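Local coordinates for protein oxalate oxidase 1 (Hordeum vulgare, PDB 1FI2) that oxidises oxalate with molecular oxygen to carbon dioxide and hydrogen peroxide at a manganese site, and also shows superoxide dismutase activity, at residues A[12-17]-A[22-27]; A[166-171]-A[191-196]. All blocks are in the same frame, centred on the assembly; numbering follows the deposited sequence.

Interaction 1. Residues A[12-17]-A[22-27]; sequences ADLDGK and NGHTCK
Asp13 N donates to Thr25 O at 2.8 Å, nearly straight at 171°, and this bond closes a single bridge between two pieces of the N-terminal loop that leads to strand 38-39, ahead of the cupin jelly roll. The same carbonyl receives a second, softer contact, the CA-H of Ala12. On one flank Ala12 CB rests on His24 CB at 3.8 Å, while Leu14 lays its CD2 branch over one face of the imidazole, 3.9 Å from the ring centroid and shifted toward the rim. At the edge of that ring, in its plane, a water joins His24 ND1 to Asp13 O.

The other flank is polar and bridged by water. With CG anti to the backbone N (chi1 174°), the Asp13 carboxylate reaches past the bridge to Lys27, whose chain, bent at chi2 and chi3, crosses it at about a right angle and sets CD 3.9 Å from Asp13 CB. The charged ends stay apart, Asp13 OD2 to Lys27 NZ 4.6 Å, with one water spanning OD2 and NZ and another, weakly bound to OD1, also reaching NZ; the salt bridge of Lys27 goes to Glu31. A further water links OD1 to Thr25 OG1. Asp15 N donates to Asp13 OD2 at 3.2 Å, an Asx turn; the N-H meets OD2 on its anti side, 35° out of the carboxylate plane, and with the waters limits the group's rotation. Shortening Asp13 to an alanine is likely to leave Asp15 N without its turn acceptor and to break the water links to Thr25 OG1 and Lys27 NZ.

Further out, the disulfide from Cys26 to Cys10 ties residues 22-27 to the chain just ahead of Ala12, and Thr25 and Cys26 pack on Ser20 of a neighbouring subunit. One backbone bond thus separates an apolar patch at His24 from a watery side where opposite charges probably attract through solvent.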
loop_
_atom_site.group_PDB
_atom_site.type_symbol
_atom_site.label_atom_id
_atom_site.label_comp_id
_atom_site.label_asym_id
_atom_site.label_seq_id
_atom_site.Cartn_x
_atom_site.Cartn_y
_atom_site.Cartn_z
ATOM N N ALA A 12 -2.021 4.595 20.713
ATOM C CA ALA A 12 -2.774 3.378 20.961
ATOM C C ALA A 12 -3.450 3.330 22.325
ATOM O O ALA A 12 -2.838 3.639 23.352
ATOM C CB ALA A 12 -1.844 2.167 20.841
ATOM N N ASP A 13 -4.714 2.929 22.326
ATOM C CA ASP A 13 -5.465 2.751 23.571
ATOM C C ASP A 13 -5.280 1.263 23.891
ATOM O O ASP A 13 -5.837 0.427 23.182
ATOM C CB ASP A 13 -6.927 3.125 23.427
ATOM C CG ASP A 13 -7.786 2.835 24.641
ATOM O OD1 ASP A 13 -9.004 3.112 24.578
ATOM O OD2 ASP A 13 -7.271 2.318 25.652
ATOM N N LEU A 14 -4.472 0.963 24.899
ATOM C CA LEU A 14 -4.154 -0.423 25.219
ATOM C C LEU A 14 -4.973 -1.027 26.346
ATOM O O LEU A 14 -4.633 -2.139 26.782
ATOM C CB LEU A 14 -2.660 -0.538 25.555
ATOM C CG LEU A 14 -1.680 -0.195 24.427
ATOM C CD1 LEU A 14 -0.250 -0.207 24.948
ATOM C CD2 LEU A 14 -1.831 -1.156 23.258
ATOM N N ASP A 15 -6.050 -0.371 26.776
ATOM C CA ASP A 15 -6.802 -1.002 27.884
ATOM C C ASP A 15 -7.445 -2.272 27.358
ATOM O O ASP A 15 -7.823 -2.424 26.194
ATOM C CB ASP A 15 -7.663 0.008 28.600
ATOM C CG ASP A 15 -8.154 -0.480 29.954
ATOM O OD1 ASP A 15 -9.208 -1.161 29.933
ATOM O OD2 ASP A 15 -7.587 -0.238 31.026
ATOM N N GLY A 16 -7.505 -3.290 28.215
ATOM C CA GLY A 16 -8.001 -4.605 27.901
ATOM C C GLY A 16 -9.371 -4.726 27.273
ATOM O O GLY A 16 -9.575 -5.655 26.478
ATOM N N LYS A 17 -10.309 -3.844 27.599
ATOM C CA LYS A 17 -11.655 -3.915 27.047
ATOM C C LYS A 17 -11.895 -2.948 25.899
ATOM O O LYS A 17 -13.038 -2.778 25.465
ATOM C CB LYS A 17 -12.695 -3.684 28.152
ATOM C CG LYS A 17 -12.502 -4.559 29.382
ATOM C CD LYS A 17 -12.531 -6.040 29.031
ATOM C CE LYS A 17 -11.701 -6.864 30.003
ATOM N NZ LYS A 17 -11.683 -8.307 29.632
ATOM N N ASN A 22 -7.928 -3.804 13.337
ATOM C CA ASN A 22 -6.578 -4.018 12.790
ATOM C C ASN A 22 -5.673 -2.971 13.444
ATOM O O ASN A 22 -5.948 -1.774 13.333
ATOM C CB ASN A 22 -6.585 -3.890 11.282
ATOM C CG ASN A 22 -5.318 -4.349 10.597
ATOM O OD1 ASN A 22 -4.672 -5.292 11.048
ATOM N ND2 ASN A 22 -5.005 -3.714 9.473
ATOM N N GLY A 23 -4.636 -3.436 14.130
ATOM C CA GLY A 23 -3.777 -2.500 14.867
ATOM C C GLY A 23 -4.471 -2.207 16.195
ATOM O O GLY A 23 -4.763 -3.116 16.982
ATOM N N HIS A 24 -4.639 -0.937 16.538
ATOM C CA HIS A 24 -5.240 -0.487 17.778
ATOM C C HIS A 24 -6.096 0.768 17.588
ATOM O O HIS A 24 -5.774 1.670 16.818
ATOM C CB HIS A 24 -4.175 -0.115 18.828
ATOM C CG HIS A 24 -3.341 -1.266 19.300
ATOM N ND1 HIS A 24 -3.791 -2.199 20.203
ATOM C CD2 HIS A 24 -2.121 -1.691 18.884
ATOM C CE1 HIS A 24 -2.863 -3.126 20.369
ATOM N NE2 HIS A 24 -1.852 -2.854 19.562
ATOM N N THR A 25 -7.172 0.843 18.366
ATOM C CA THR A 25 -7.929 2.081 18.506
ATOM C C THR A 25 -7.019 3.083 19.219
ATOM O O THR A 25 -6.021 2.683 19.817
ATOM C CB THR A 25 -9.222 1.889 19.310
ATOM O OG1 THR A 25 -8.905 1.286 20.571
ATOM C CG2 THR A 25 -10.174 0.987 18.544
ATOM N N CYS A 26 -7.360 4.364 19.128
ATOM C CA CYS A 26 -6.521 5.388 19.725
ATOM C C CYS A 26 -7.146 6.151 20.881
ATOM O O CYS A 26 -8.359 6.309 20.962
ATOM C CB CYS A 26 -6.161 6.420 18.635
ATOM S SG CYS A 26 -5.709 5.670 17.063
ATOM N N LYS A 27 -6.279 6.659 21.756
ATOM C CA LYS A 27 -6.756 7.491 22.860
ATOM C C LYS A 27 -7.246 8.796 22.233
ATOM O O LYS A 27 -6.641 9.288 21.278
ATOM C CB LYS A 27 -5.608 7.851 23.803
ATOM C CG LYS A 27 -4.986 6.731 24.605
ATOM C CD LYS A 27 -5.926 6.134 25.631
ATOM C CE LYS A 27 -6.372 7.131 26.687
ATOM N NZ LYS A 27 -7.315 6.506 27.660
HETATM O O HOH W 1 -5.841 -2.040 22.059
HETATM O O HOH W 2 -10.631 2.925 22.344
HETATM O O HOH W 3 -9.187 5.845 25.429
HETATM O O HOH W 4 -6.998 3.468 28.147
#

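Interaction 2. Residues A[166-171]-A[191-196]; sequences TLFGSD and ELLKSK
One water is held between two backbone carbonyls, donating to Phe168 O at 2.7 Å and to Lys194 O at 2.8 Å. It spans two helices of the C-terminal helical region that follows the strands of the cupin jelly roll, helix 163-169 and helix 187-196. Phe168 O is also approached by the aliphatic part of Lys194, whose CG lies 3.7 Å away. From there the lysine chain runs out extended beyond CG and away from Phe168, and its NZ hydrogen-bonds Ile174 O, in the link after helix 163-169, and Thr176 OG1 at the start of helix 176-183.

Beside this water bridge the contact is apolar. Leu193 CB sits over one face of the Phe168 ring as a CH-pi contact, 3.8 Å from the centroid and 16° off the ring normal, displaced toward the rim. Leu193 CG is turned anti to its carbonyl carbon (chi1 -74°), which carries the branches on along the ring, so that CD1 meets Phe168 CZ at 3.7 Å. The opposite face of the ring is covered by Leu167 CB of its own helix, and the phenyl is thus clamped between two leucines. Leu179 and Leu183 of helix 176-183 also touch Phe168, making the ring a meeting point of three helices, while Leu193 packs in addition on Val185 of a neighbouring subunit.

Within helix 187-196, the hydroxyl of Ser195 donates back through OG to Leu192 O at 2.7 Å, an oxygen that also takes a weak bond from Ser195 N.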
loop_
_atom_site.group_PDB
_atom_site.type_symbol
_atom_site.label_atom_id
_atom_site.label_comp_id
_atom_site.label_asym_id
_atom_site.label_seq_id
_atom_site.Cartn_x
_atom_site.Cartn_y
_atom_site.Cartn_z
ATOM N N THR A 166 9.318 -22.402 18.266
ATOM C CA THR A 166 8.075 -22.722 17.566
ATOM C C THR A 166 8.050 -24.170 17.100
ATOM O O THR A 166 7.033 -24.861 17.220
ATOM C CB THR A 166 7.856 -21.765 16.380
ATOM O OG1 THR A 166 7.816 -20.418 16.881
ATOM C CG2 THR A 166 6.556 -22.074 15.658
ATOM N N LEU A 167 9.168 -24.670 16.583
ATOM C CA LEU A 167 9.254 -26.035 16.105
ATOM C C LEU A 167 9.096 -27.094 17.197
ATOM O O LEU A 167 8.446 -28.119 16.972
ATOM C CB LEU A 167 10.622 -26.335 15.495
ATOM C CG LEU A 167 10.936 -26.336 14.021
ATOM C CD1 LEU A 167 12.198 -27.184 13.792
ATOM C CD2 LEU A 167 9.827 -26.865 13.126
ATOM N N PHE A 168 9.746 -26.878 18.340
ATOM C CA PHE A 168 9.752 -27.862 19.406
ATOM C C PHE A 168 8.959 -27.534 20.652
ATOM O O PHE A 168 8.777 -28.461 21.459
ATOM C CB PHE A 168 11.226 -28.133 19.797
ATOM C CG PHE A 168 12.065 -28.570 18.622
ATOM C CD1 PHE A 168 13.065 -27.752 18.125
ATOM C CD2 PHE A 168 11.835 -29.787 18.005
ATOM C CE1 PHE A 168 13.830 -28.145 17.041
ATOM C CE2 PHE A 168 12.591 -30.188 16.920
ATOM C CZ PHE A 168 13.590 -29.361 16.436
ATOM N N GLY A 169 8.468 -26.314 20.831
ATOM C CA GLY A 169 7.760 -25.964 22.050
ATOM C C GLY A 169 6.536 -25.086 21.853
ATOM O O GLY A 169 6.250 -24.242 22.709
ATOM N N SER A 170 5.848 -25.244 20.724
ATOM C CA SER A 170 4.632 -24.458 20.477
ATOM C C SER A 170 3.568 -24.864 21.477
ATOM O O SER A 170 3.761 -25.862 22.192
ATOM C CB SER A 170 4.156 -24.628 19.040
ATOM O OG SER A 170 3.904 -25.971 18.666
ATOM N N ASP A 171 2.357 -24.312 21.454
ATOM C CA ASP A 171 1.311 -24.727 22.389
ATOM C C ASP A 171 0.012 -25.128 21.715
ATOM O O ASP A 171 -0.751 -24.252 21.297
ATOM C CB ASP A 171 1.026 -23.560 23.352
ATOM C CG ASP A 171 2.178 -23.174 24.251
ATOM O OD1 ASP A 171 2.539 -23.968 25.147
ATOM O OD2 ASP A 171 2.752 -22.075 24.077
ATOM N N GLU A 191 12.145 -36.163 20.510
ATOM C CA GLU A 191 11.784 -36.004 21.916
ATOM C C GLU A 191 12.886 -35.314 22.708
ATOM O O GLU A 191 12.595 -34.532 23.617
ATOM C CB GLU A 191 11.384 -37.334 22.549
ATOM C CG GLU A 191 10.144 -37.974 21.962
ATOM C CD GLU A 191 8.837 -37.252 22.187
ATOM O OE1 GLU A 191 8.786 -36.219 22.887
ATOM O OE2 GLU A 191 7.806 -37.721 21.648
ATOM N N LEU A 192 14.153 -35.565 22.386
ATOM C CA LEU A 192 15.256 -34.900 23.077
ATOM C C LEU A 192 15.169 -33.392 22.836
ATOM O O LEU A 192 15.286 -32.591 23.760
ATOM C CB LEU A 192 16.606 -35.429 22.608
ATOM C CG LEU A 192 17.854 -34.679 23.087
ATOM C CD1 LEU A 192 18.082 -34.898 24.574
ATOM C CD2 LEU A 192 19.071 -35.101 22.281
ATOM N N LEU A 193 14.953 -32.998 21.581
ATOM C CA LEU A 193 14.800 -31.586 21.236
ATOM C C LEU A 193 13.613 -30.961 21.948
ATOM O O LEU A 193 13.735 -29.881 22.538
ATOM C CB LEU A 193 14.696 -31.440 19.713
ATOM C CG LEU A 193 16.020 -31.625 18.959
ATOM C CD1 LEU A 193 15.772 -32.112 17.541
ATOM C CD2 LEU A 193 16.817 -30.326 18.953
ATOM N N LYS A 194 12.462 -31.633 21.959
ATOM C CA LYS A 194 11.277 -31.133 22.643
ATOM C C LYS A 194 11.510 -30.906 24.130
ATOM O O LYS A 194 11.041 -29.915 24.700
ATOM C CB LYS A 194 10.084 -32.078 22.475
ATOM C CG LYS A 194 9.421 -32.050 21.107
ATOM C CD LYS A 194 8.166 -32.917 21.108
ATOM C CE LYS A 194 7.390 -32.780 19.811
ATOM N NZ LYS A 194 6.087 -33.504 19.857
ATOM N N SER A 195 12.280 -31.775 24.784
ATOM C CA SER A 195 12.565 -31.661 26.205
ATOM C C SER A 195 13.310 -30.383 26.563
ATOM O O SER A 195 13.195 -29.892 27.689
ATOM C CB SER A 195 13.342 -32.888 26.701
ATOM O OG SER A 195 14.714 -32.804 26.362
ATOM N N LYS A 196 14.058 -29.804 25.629
ATOM C CA LYS A 196 14.800 -28.579 25.857
ATOM C C LYS A 196 13.946 -27.322 25.744
ATOM O O LYS A 196 14.388 -26.244 26.152
ATOM C CB LYS A 196 15.955 -28.480 24.848
ATOM C CG LYS A 196 16.814 -29.729 24.740
ATOM C CD LYS A 196 17.566 -30.014 26.030
ATOM C CE LYS A 196 18.427 -31.260 25.896
ATOM N NZ LYS A 196 19.151 -31.559 27.165
HETATM O O HOH W 5 8.415 -29.059 24.076
#

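Interaction 1 and interaction 2 lie in series along the chain, the first closing well before the second opens, on parts that flank the strands of the jelly roll. Their centres are 33 Å apart and their nearest atoms about 20 Å, and they share no helix or strand. Residues 12-17 and 22-27 belong to the N-terminal loop before strand 38-39; residues 166-171 cover the end of helix 163-169 and the turn after it, and 191-196 lie on the last helix, 187-196. Both stand away from the manganese and oxalate sites, and each reaches other subunits. The two ends of the chain thus take part in the contacts of the homohexamer, while the cupin barrel between them carries the metal.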